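PDB 4ATW: alpha-l-arabinofuranosidase domain protein from Thermotoga maritima, which probably hydrolyses terminal alpha-L-arabinofuranosyl residues from arabinose-containing polysaccharides and oligosaccharides, as a thermostable retaining glycoside hydrolase. Local coordinates for residues A207-C212 with D227-I232; R220-A225 with K262-V267. All coordinates share one frame; numbering follows the deposited sequence.

In the fold
Contact 1 pairs two adjacent parallel strands of the eight-stranded barrel, and contact 2 lies in the helical layer wrapped outside it; their centres are about 10 Å apart. The two are interleaved along the chain, since helix 215-225, which supplies one side of contact 2, connects the strands of contact 1. Ile232 is the main junction: its CG2 meets Ile264 CD1 at 3.8 Å, and its CD1 meets Leu222 CG at 3.9 Å. A second junction brings Ala209 CB to 3.8 Å from Val221 CG1. In barrels of this kind the active site is formed at the C-terminal ends of the strands; contact 2 belongs to the outer wall instead.

Contact 1: residues A207-C212 with D227-I232; sequences AIAVGC and DVIDFI
The carbonyl of Ala207 is gripped by two consecutive amides of the neighbouring segment. Asp230 N donates to Ala207 O at 2.9 Å, in the carbonyl plane and on a lone pair, while Phe231 N reaches the same oxygen at 3.0 Å, close to the axis of the C=O bond. The amide of Ala207 turns to a side chain: its N-H meets Asp230 OD2 at 2.8 Å, on the anti lone pair of the carboxylate. Farther along, Ala209 N gives a nearly straight bond (176°) to Phe231 O, although the donor stands well above that carbonyl plane. Packing is dense on both faces of the sheet here. On one, Ile208 and Phe231 lie side by side; with CG beside its backbone N (chi1 -57°), the ring brings CD1 to 4.0 Å from Ile208 CG1, and Ala207 O lies at the ring's edge. On the other, Ala209 CB touches Ile229 CD1 at 3.8 Å, and Ile232 extends CG1, anti to its backbone N, over Gly211 CA at 3.6 Å. Against this buried apolar packing, the end at Asp230 is polar and partly open to solvent, held by hydrogen bonds and salt bridges. There the Asp230 carboxylate is shared with Lys199 and Arg273, whose positive charges probably stabilise its anionic form. Ile208 and Phe231 pack against Ala278 of strand 276-284, whereas Ala209 and Ile232 face helix 215-225. Two parallel strands joined through this helix form a beta-alpha-beta crossover, the repeating unit of the (beta/alpha)8 TIM barrel.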
ATOM      1  N   ALA A 207      -0.076   0.563  16.790  1.00 39.12           N
ATOM      2  CA  ALA A 207      -1.118  -0.429  16.592  1.00 34.81           C
ATOM      3  C   ALA A 207      -2.176  -0.026  15.526  1.00 32.96           C
ATOM      4  O   ALA A 207      -2.713   1.070  15.555  1.00 37.94           O
ATOM      5  CB  ALA A 207      -1.803  -0.681  17.906  1.00 23.90           C
ATOM      6  N   ILE A 208      -2.477  -0.924  14.594  1.00 23.28           N
ATOM      7  CA  ILE A 208      -3.483  -0.673  13.570  1.00 20.14           C
ATOM      8  C   ILE A 208      -4.651  -1.641  13.847  1.00 35.10           C
ATOM      9  O   ILE A 208      -4.507  -2.900  13.750  1.00 20.50           O
ATOM     10  CB  ILE A 208      -2.954  -0.964  12.168  1.00 13.45           C
ATOM     11  CG1 ILE A 208      -1.718  -0.130  11.863  1.00 18.22           C
ATOM     12  CG2 ILE A 208      -3.989  -0.673  11.176  1.00 20.09           C
ATOM     13  CD1 ILE A 208      -0.390  -0.705  12.469  1.00 32.49           C
ATOM     14  N   ALA A 209      -5.802  -1.050  14.204  1.00 38.39           N
ATOM     15  CA  ALA A 209      -7.014  -1.810  14.537  1.00 32.89           C
ATOM     16  C   ALA A 209      -7.863  -2.014  13.313  1.00 25.17           C
ATOM     17  O   ALA A 209      -7.872  -1.208  12.421  1.00 31.25           O
ATOM     18  CB  ALA A 209      -7.803  -1.096  15.602  1.00 20.52           C
ATOM     19  N   VAL A 210      -8.581  -3.109  13.273  1.00 18.86           N
ATOM     20  CA  VAL A 210      -9.388  -3.399  12.136  1.00 20.42           C
ATOM     21  C   VAL A 210     -10.572  -2.501  12.006  1.00 27.94           C
ATOM     22  O   VAL A 210     -11.431  -2.464  12.885  1.00 29.89           O
ATOM     23  CB  VAL A 210      -9.924  -4.774  12.197  1.00 21.99           C
ATOM     24  CG1 VAL A 210     -10.580  -5.100  10.857  1.00 34.13           C
ATOM     25  CG2 VAL A 210      -8.812  -5.727  12.532  1.00 20.54           C
ATOM     26  N   GLY A 211     -10.620  -1.787  10.897  1.00 26.36           N
ATOM     27  CA  GLY A 211     -11.730  -0.912  10.646  1.00 28.61           C
ATOM     28  C   GLY A 211     -12.342  -1.418   9.374  1.00 30.48           C
ATOM     29  O   GLY A 211     -11.755  -2.274   8.715  1.00 46.74           O
ATOM     30  N   CYS A 212     -13.510  -0.918   9.011  1.00 25.89           N
ATOM     31  CA  CYS A 212     -14.116  -1.372   7.778  1.00 33.72           C
ATOM     32  C   CYS A 212     -15.256  -0.429   7.371  1.00 27.58           C
ATOM     33  O   CYS A 212     -15.269   0.703   7.806  1.00 22.25           O
ATOM     34  CB  CYS A 212     -14.603  -2.809   7.916  1.00 26.42           C
ATOM     35  SG  CYS A 212     -16.124  -2.859   8.728  1.00 39.75           S
ATOM     36  N   ASP A 227      -7.985   5.179  22.899  1.00 26.68           N
ATOM     37  CA  ASP A 227      -6.959   5.759  23.739  1.00 34.36           C
ATOM     38  C   ASP A 227      -5.660   4.950  23.649  1.00 29.48           C
ATOM     39  O   ASP A 227      -4.660   5.299  24.296  1.00 35.37           O
ATOM     40  CB  ASP A 227      -7.423   5.798  25.201  1.00 60.05           C
ATOM     41  CG  ASP A 227      -7.839   4.425  25.717  1.00 72.35           C
ATOM     42  OD1 ASP A 227      -8.225   3.563  24.890  1.00 77.15           O
ATOM     43  OD2 ASP A 227      -7.789   4.210  26.947  1.00 68.10           O
ATOM     44  N   VAL A 228      -5.659   3.875  22.863  1.00 24.40           N
ATOM     45  CA  VAL A 228      -4.455   3.078  22.758  1.00 28.84           C
ATOM     46  C   VAL A 228      -4.040   2.660  21.380  1.00 31.17           C
ATOM     47  O   VAL A 228      -2.887   2.317  21.175  1.00 39.30           O
ATOM     48  CB  VAL A 228      -4.519   1.781  23.592  1.00 25.40           C
ATOM     49  CG1 VAL A 228      -4.810   2.086  25.054  1.00 20.67           C
ATOM     50  CG2 VAL A 228      -5.533   0.854  22.996  1.00 21.89           C
ATOM     51  N   ILE A 229      -4.952   2.635  20.434  1.00 29.71           N
ATOM     52  CA  ILE A 229      -4.551   2.238  19.101  1.00 27.44           C
ATOM     53  C   ILE A 229      -4.018   3.496  18.413  1.00 36.92           C
ATOM     54  O   ILE A 229      -4.281   4.592  18.889  1.00 37.24           O
ATOM     55  CB  ILE A 229      -5.734   1.662  18.360  1.00 26.04           C
ATOM     56  CG1 ILE A 229      -6.781   2.743  18.122  1.00  9.54           C
ATOM     57  CG2 ILE A 229      -6.341   0.554  19.188  1.00 14.50           C
ATOM     58  CD1 ILE A 229      -8.062   2.168  17.555  1.00 31.20           C
ATOM     59  N   ASP A 230      -3.256   3.348  17.325  1.00 40.92           N
ATOM     60  CA  ASP A 230      -2.696   4.493  16.615  1.00 26.04           C
ATOM     61  C   ASP A 230      -3.317   4.741  15.257  1.00 35.45           C
ATOM     62  O   ASP A 230      -3.242   5.850  14.732  1.00 38.77           O
ATOM     63  CB  ASP A 230      -1.215   4.305  16.473  1.00 25.85           C
ATOM     64  CG  ASP A 230      -0.547   4.115  17.802  1.00 46.66           C
ATOM     65  OD1 ASP A 230      -0.422   5.119  18.521  1.00 53.83           O
ATOM     66  OD2 ASP A 230      -0.160   2.973  18.153  1.00 57.71           O
ATOM     67  N   PHE A 231      -3.934   3.707  14.693  1.00 32.31           N
ATOM     68  CA  PHE A 231      -4.600   3.797  13.406  1.00 28.24           C
ATOM     69  C   PHE A 231      -5.830   2.933  13.416  1.00 28.74           C
ATOM     70  O   PHE A 231      -6.054   2.150  14.338  1.00 33.80           O
ATOM     71  CB  PHE A 231      -3.726   3.262  12.290  1.00 35.59           C
ATOM     72  CG  PHE A 231      -2.402   3.930  12.170  1.00 39.28           C
ATOM     73  CD1 PHE A 231      -1.367   3.632  13.036  1.00 32.07           C
ATOM     74  CD2 PHE A 231      -2.180   4.850  11.152  1.00 55.40           C
ATOM     75  CE1 PHE A 231      -0.138   4.239  12.887  1.00 38.75           C
ATOM     76  CE2 PHE A 231      -0.940   5.463  11.002  1.00 54.55           C
ATOM     77  CZ  PHE A 231       0.072   5.153  11.872  1.00 44.61           C
ATOM     78  N   ILE A 232      -6.621   3.077  12.365  1.00 30.52           N
ATOM     79  CA  ILE A 232      -7.796   2.248  12.187  1.00 29.95           C
ATOM     80  C   ILE A 232      -7.658   1.895  10.715  1.00 33.70           C
ATOM     81  O   ILE A 232      -7.489   2.757   9.861  1.00 25.16           O
ATOM     82  CB  ILE A 232      -9.115   2.962  12.522  1.00 19.04           C
ATOM     83  CG1 ILE A 232     -10.267   2.032  12.175  1.00 20.85           C
ATOM     84  CG2 ILE A 232      -9.225   4.274  11.800  1.00 18.94           C
ATOM     85  CD1 ILE A 232     -11.569   2.411  12.869  1.00 31.44           C
TER

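Contact 2: residues R220-A225 with K262-V267; sequences RVLQEA and KLIDMV
Leu263 O, in the residue whose CB faces Leu222 across the contact, accepts the amide of Met266 in a bond of 2.8 Å between Leu263 O and Met266 N. The next amide follows suit, with Val267 N bonded to Ile264 O, so the chain leaves helix 250-265 through bonds that span three residues. This exit delivers Val267 to the interface, where its side chain points toward helix 215-225. No hydrogen bond crosses between the two segments; apolar surfaces hold them together. The two branches of Val267 divide the work. CG1, anti to the backbone N (chi1 -174°), lies over the helix backbone, 3.6 Å from Gln223 CA and the same distance from Leu222 O. CG2, beside the backbone N, rests against Leu222 CB at 3.7 Å. Gln223 crosses Val267 at about a right angle and touches it with the aliphatic part of its chain, CG lying 3.9 Å from Val267 CG1, at the exposed margin of the interface. Deeper in, Leu222 meets Ile264, again nearly at right angles, and both methyls of Leu222 rest against the same methylene, Leu222 CD2 at 3.9 Å and CD1 at 4.0 Å from Ile264 CG1. Leu263 contributes more lightly, its CB lying 4.4 Å from Leu222 CD1. Val267 occupies the N-cap position just before helix 268-272, so the same residue that packs on helix 215-225 marks the start of the next helix. Ala270 of helix 268-272 touches both Leu222 and Ile264, Leu219 adds a further turn of helix 215-225 against Leu263 and Val267, and beneath them Ile232 of strand 231-238 joins this helical layer to the barrel wall.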
ATOM      1  N   ARG A 220     -17.356   1.604  17.271  1.00 28.06           N
ATOM      2  CA  ARG A 220     -17.218   0.817  18.462  1.00 22.73           C
ATOM      3  C   ARG A 220     -15.781   0.481  18.703  1.00 17.03           C
ATOM      4  O   ARG A 220     -15.390   0.231  19.807  1.00 30.26           O
ATOM      5  CB  ARG A 220     -18.022  -0.434  18.361  1.00 23.64           C
ATOM      6  CG  ARG A 220     -18.241  -0.995  19.711  1.00 45.23           C
ATOM      7  CD  ARG A 220     -19.682  -1.144  19.929  1.00 58.88           C
ATOM      8  NE  ARG A 220     -20.351   0.130  20.115  1.00 63.35           N
ATOM      9  CZ  ARG A 220     -21.663   0.302  19.931  1.00 72.06           C
ATOM     10  NH1 ARG A 220     -22.434  -0.720  19.534  1.00 75.96           N
ATOM     11  NH2 ARG A 220     -22.225   1.474  20.208  1.00 72.04           N
ATOM     12  N   VAL A 221     -14.978   0.475  17.665  1.00 19.60           N
ATOM     13  CA  VAL A 221     -13.571   0.190  17.846  1.00 23.28           C
ATOM     14  C   VAL A 221     -12.939   1.445  18.360  1.00 19.82           C
ATOM     15  O   VAL A 221     -12.200   1.417  19.324  1.00 28.68           O
ATOM     16  CB  VAL A 221     -12.855  -0.199  16.516  1.00 21.78           C
ATOM     17  CG1 VAL A 221     -11.353  -0.300  16.718  1.00  7.54           C
ATOM     18  CG2 VAL A 221     -13.385  -1.522  16.014  1.00 15.14           C
ATOM     19  N   LEU A 222     -13.216   2.556  17.720  1.00 24.55           N
ATOM     20  CA  LEU A 222     -12.608   3.791  18.166  1.00 30.61           C
ATOM     21  C   LEU A 222     -13.027   4.107  19.584  1.00 34.11           C
ATOM     22  O   LEU A 222     -12.226   4.600  20.389  1.00 44.64           O
ATOM     23  CB  LEU A 222     -13.002   4.934  17.248  1.00 11.91           C
ATOM     24  CG  LEU A 222     -12.393   4.762  15.862  1.00 17.80           C
ATOM     25  CD1 LEU A 222     -13.294   5.337  14.809  1.00 11.01           C
ATOM     26  CD2 LEU A 222     -11.046   5.451  15.868  1.00 20.98           C
ATOM     27  N   GLN A 223     -14.278   3.799  19.904  1.00 25.59           N
ATOM     28  CA  GLN A 223     -14.798   4.111  21.234  1.00 26.73           C
ATOM     29  C   GLN A 223     -14.179   3.292  22.342  1.00 20.07           C
ATOM     30  O   GLN A 223     -14.041   3.745  23.446  1.00 15.16           O
ATOM     31  CB  GLN A 223     -16.294   3.902  21.234  1.00 33.77           C
ATOM     32  CG  GLN A 223     -17.081   5.181  21.274  1.00 34.58           C
ATOM     33  CD  GLN A 223     -18.514   4.981  20.847  1.00 29.84           C
ATOM     34  OE1 GLN A 223     -19.120   3.930  21.095  1.00 41.26           O
ATOM     35  NE2 GLN A 223     -19.074   5.995  20.208  1.00 40.97           N
ATOM     36  N   GLU A 224     -13.797   2.072  22.016  1.00 27.07           N
ATOM     37  CA  GLU A 224     -13.214   1.160  22.978  1.00 27.01           C
ATOM     38  C   GLU A 224     -11.692   1.284  23.096  1.00 32.76           C
ATOM     39  O   GLU A 224     -11.147   1.406  24.181  1.00 32.78           O
ATOM     40  CB  GLU A 224     -13.600  -0.272  22.593  1.00 28.31           C
ATOM     41  CG  GLU A 224     -13.467  -1.244  23.711  1.00 39.98           C
ATOM     42  CD  GLU A 224     -14.413  -0.930  24.879  1.00 54.15           C
ATOM     43  OE1 GLU A 224     -15.178   0.069  24.788  1.00 53.79           O
ATOM     44  OE2 GLU A 224     -14.402  -1.684  25.895  1.00 63.54           O
ATOM     45  N   ALA A 225     -11.007   1.270  21.965  1.00 41.52           N
ATOM     46  CA  ALA A 225      -9.562   1.327  21.975  1.00 40.51           C
ATOM     47  C   ALA A 225      -8.980   2.646  21.515  1.00 37.90           C
ATOM     48  O   ALA A 225      -7.778   2.738  21.307  1.00 38.21           O
ATOM     49  CB  ALA A 225      -9.015   0.194  21.119  1.00 51.13           C
ATOM     50  N   LYS A 262     -13.867  11.484   9.653  1.00 29.43           N
ATOM     51  CA  LYS A 262     -14.827  12.146  10.518  1.00 34.83           C
ATOM     52  C   LYS A 262     -15.376  11.281  11.671  1.00 28.99           C
ATOM     53  O   LYS A 262     -15.741  11.800  12.713  1.00 30.25           O
ATOM     54  CB  LYS A 262     -15.965  12.705   9.676  1.00 31.53           C
ATOM     55  CG  LYS A 262     -15.532  13.860   8.809  1.00 37.17           C
ATOM     56  CD  LYS A 262     -15.791  15.229   9.472  1.00 36.08           C
ATOM     57  CE  LYS A 262     -15.050  15.435  10.802  1.00 32.04           C
ATOM     58  NZ  LYS A 262     -15.140  16.830  11.347  1.00 24.29           N
ATOM     59  N   LEU A 263     -15.443   9.967  11.496  1.00 31.53           N
ATOM     60  CA  LEU A 263     -15.931   9.126  12.573  1.00 20.97           C
ATOM     61  C   LEU A 263     -14.928   9.306  13.662  1.00 27.04           C
ATOM     62  O   LEU A 263     -15.298   9.508  14.785  1.00 44.68           O
ATOM     63  CB  LEU A 263     -15.981   7.666  12.178  1.00 16.25           C
ATOM     64  CG  LEU A 263     -16.968   7.284  11.069  1.00 31.85           C
ATOM     65  CD1 LEU A 263     -16.640   5.889  10.574  1.00 45.73           C
ATOM     66  CD2 LEU A 263     -18.351   7.341  11.566  1.00 17.92           C
ATOM     67  N   ILE A 264     -13.647   9.263  13.336  1.00 24.67           N
ATOM     68  CA  ILE A 264     -12.627   9.442  14.355  1.00 27.04           C
ATOM     69  C   ILE A 264     -12.838  10.752  15.096  1.00 30.01           C
ATOM     70  O   ILE A 264     -12.735  10.809  16.311  1.00 27.30           O
ATOM     71  CB  ILE A 264     -11.217   9.447  13.747  1.00 16.79           C
ATOM     72  CG1 ILE A 264     -10.963   8.118  13.057  1.00 23.03           C
ATOM     73  CG2 ILE A 264     -10.157   9.613  14.836  1.00 15.24           C
ATOM     74  CD1 ILE A 264      -9.612   8.045  12.379  1.00 27.37           C
ATOM     75  N   ASP A 265     -13.132  11.817  14.368  1.00 33.45           N
ATOM     76  CA  ASP A 265     -13.320  13.100  15.024  1.00 31.93           C
ATOM     77  C   ASP A 265     -14.428  13.011  16.049  1.00 37.44           C
ATOM     78  O   ASP A 265     -14.420  13.725  17.048  1.00 48.35           O
ATOM     79  CB  ASP A 265     -13.660  14.187  14.011  1.00 20.52           C
ATOM     80  CG  ASP A 265     -12.453  14.676  13.252  1.00 31.02           C
ATOM     81  OD1 ASP A 265     -11.318  14.211  13.505  1.00 21.25           O
ATOM     82  OD2 ASP A 265     -12.652  15.538  12.383  1.00 32.72           O
ATOM     83  N   MET A 266     -15.373  12.111  15.823  1.00 35.06           N
ATOM     84  CA  MET A 266     -16.528  11.961  16.718  1.00 32.62           C
ATOM     85  C   MET A 266     -16.323  11.126  17.990  1.00 30.78           C
ATOM     86  O   MET A 266     -17.241  10.965  18.780  1.00 28.50           O
ATOM     87  CB  MET A 266     -17.720  11.402  15.930  1.00 28.96           C
ATOM     88  CG  MET A 266     -18.050  12.155  14.674  1.00 18.45           C
ATOM     89  SD  MET A 266     -19.506  11.450  13.942  1.00 37.50           S
ATOM     90  CE  MET A 266     -19.464  12.158  12.227  1.00 43.56           C
ATOM     91  N   VAL A 267     -15.130  10.591  18.191  1.00 29.01           N
ATOM     92  CA  VAL A 267     -14.859   9.821  19.402  1.00 33.31           C
ATOM     93  C   VAL A 267     -13.801  10.576  20.196  1.00 34.89           C
ATOM     94  O   VAL A 267     -12.604  10.466  19.906  1.00 30.34           O
ATOM     95  CB  VAL A 267     -14.326   8.415  19.082  1.00 31.36           C
ATOM     96  CG1 VAL A 267     -14.197   7.604  20.367  1.00 35.10           C
ATOM     97  CG2 VAL A 267     -15.252   7.716  18.094  1.00 20.96           C
TER